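Local coordinates for DUF1491 domain-containing protein (Caulobacter crescentus, PDB 4GOQ), which is of unknown function, a small single-domain alpha/beta protein of the DUF1491 family in which two helices pack against a mixed five-stranded sheet, at residues R15-E18 and F23-V26. Sequence-based numbering, arbitrary orientation.
Sequences RRAE and FATV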
loop_
_atom_site.group_PDB
_atom_site.type_symbol
_atom_site.label_atom_id
_atom_site.label_comp_id
_atom_site.label_asym_id
_atom_site.label_seq_id
_atom_site.Cartn_x
_atom_site.Cartn_y
_atom_site.Cartn_z
ATOM N N ARG A 15 -3.008 10.849 -5.883
ATOM C CA ARG A 15 -2.933 11.766 -7.005
ATOM C C ARG A 15 -2.221 11.136 -8.194
ATOM O O ARG A 15 -2.743 11.179 -9.307
ATOM C CB ARG A 15 -2.222 13.058 -6.570
ATOM C CG ARG A 15 -1.752 13.914 -7.706
ATOM C CD ARG A 15 -1.252 15.208 -7.099
ATOM N NE ARG A 15 -0.447 15.976 -8.037
ATOM C CZ ARG A 15 -0.943 16.758 -8.986
ATOM N NH1 ARG A 15 -2.259 16.836 -9.173
ATOM N NH2 ARG A 15 -0.133 17.434 -9.783
ATOM N N ARG A 16 -1.038 10.546 -7.960
ATOM C CA ARG A 16 -0.256 9.870 -8.989
ATOM C C ARG A 16 -1.037 8.704 -9.630
ATOM O O ARG A 16 -1.011 8.539 -10.846
ATOM C CB ARG A 16 1.054 9.352 -8.344
ATOM C CG ARG A 16 2.157 8.970 -9.291
ATOM C CD ARG A 16 3.530 8.953 -8.615
ATOM N NE ARG A 16 3.548 8.200 -7.351
ATOM C CZ ARG A 16 3.715 8.741 -6.143
ATOM N NH1 ARG A 16 3.894 10.055 -6.013
ATOM N NH2 ARG A 16 3.724 7.970 -5.057
ATOM N N ALA A 17 -1.685 7.864 -8.812
ATOM C CA ALA A 17 -2.436 6.715 -9.323
ATOM C C ALA A 17 -3.595 7.193 -10.183
ATOM O O ALA A 17 -3.756 6.710 -11.306
ATOM C CB ALA A 17 -2.930 5.849 -8.173
ATOM N N GLU A 18 -4.358 8.204 -9.692
ATOM C CA GLU A 18 -5.489 8.769 -10.441
ATOM C C GLU A 18 -5.036 9.347 -11.767
ATOM O O GLU A 18 -5.690 9.086 -12.766
ATOM C CB GLU A 18 -6.234 9.830 -9.637
ATOM C CG GLU A 18 -7.043 9.254 -8.489
ATOM C CD GLU A 18 -7.835 10.282 -7.705
ATOM O OE1 GLU A 18 -7.432 11.470 -7.688
ATOM O OE2 GLU A 18 -8.850 9.889 -7.088
ATOM N N PHE A 23 -7.712 3.376 -10.120
ATOM C CA PHE A 23 -8.697 3.695 -9.099
ATOM C C PHE A 23 -7.904 3.600 -7.778
ATOM O O PHE A 23 -7.252 2.583 -7.546
ATOM C CB PHE A 23 -9.909 2.742 -9.201
ATOM C CG PHE A 23 -11.073 2.963 -8.254
ATOM C CD1 PHE A 23 -11.724 4.191 -8.196
ATOM C CD2 PHE A 23 -11.570 1.917 -7.480
ATOM C CE1 PHE A 23 -12.809 4.392 -7.330
ATOM C CE2 PHE A 23 -12.667 2.111 -6.626
ATOM C CZ PHE A 23 -13.277 3.349 -6.554
ATOM N N ALA A 24 -7.809 4.697 -7.005
ATOM C CA ALA A 24 -7.029 4.674 -5.763
ATOM C C ALA A 24 -7.881 5.204 -4.641
ATOM O O ALA A 24 -8.401 6.320 -4.744
ATOM C CB ALA A 24 -5.763 5.490 -5.916
ATOM N N THR A 25 -8.059 4.417 -3.586
ATOM C CA THR A 25 -8.899 4.886 -2.490
ATOM C C THR A 25 -8.271 4.533 -1.140
ATOM O O THR A 25 -7.469 3.613 -1.023
ATOM C CB THR A 25 -10.356 4.392 -2.660
ATOM O OG1 THR A 25 -11.180 4.941 -1.636
ATOM C CG2 THR A 25 -10.478 2.900 -2.694
ATOM N N VAL A 26 -8.603 5.323 -0.154
ATOM C CA VAL A 26 -8.111 5.122 1.199
ATOM C C VAL A 26 -9.126 4.160 1.836
ATOM O O VAL A 26 -10.272 4.549 2.100
ATOM C CB VAL A 26 -7.968 6.466 1.957
ATOM C CG1 VAL A 26 -7.688 6.213 3.442
ATOM C CG2 VAL A 26 -6.850 7.318 1.337
#
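Ala17 CB stands 3.6 Å from Ala24 CB, and this meeting of two methyls is the centre of a purely apolar contact: no hydrogen bond crosses from helix to strand, the strand backbone being bonded instead on its sheet side, Phe23 with Glu96 and Thr25 with Glu94. The setting is a helix-turn-strand unit: the last turns of helix 6-19 lead through a short connection into strand 23-28, an outermost strand of the mixed five-stranded sheet, and the chain folds back so that the helix lies over one face of that strand. Each methyl points toward the other segment, but the two are not in line; the angle CA-CB-CB is close to 140° at both ends, so they meet along a bent path. Small side chains on both sides allow the backbones to come close, with Ala17 CA only 6.2 Å from Ala24 CA. Both alanines are buried; Phe103 and Ala22 also pack on Ala17, and Ile95 of the neighbouring strand 91-97 on Ala24. Further along the strand, Val26 continues the apolar layer against Val10 and Ile14 of earlier helical turns. Arg16 leaves the helix on another side, its NE hydrogen-bonded to Phe103 O. Glu18 borders the alanine pair at the solvent-exposed margin. Its chi1 of -72° turns CG to the strand side, where Glu18 CG stays 4.7 Å from Ala24 CB, and the extended chi2 (-178°) then takes the carboxylate onward, away from that methyl, to the flank near the Ala24 carbonyl. There Glu18 OE2 comes to 4.3 Å from Ala24 O, an approach of two acceptors and no bond, while Glu18 OE1 lies 6.0 Å from Ala24 O.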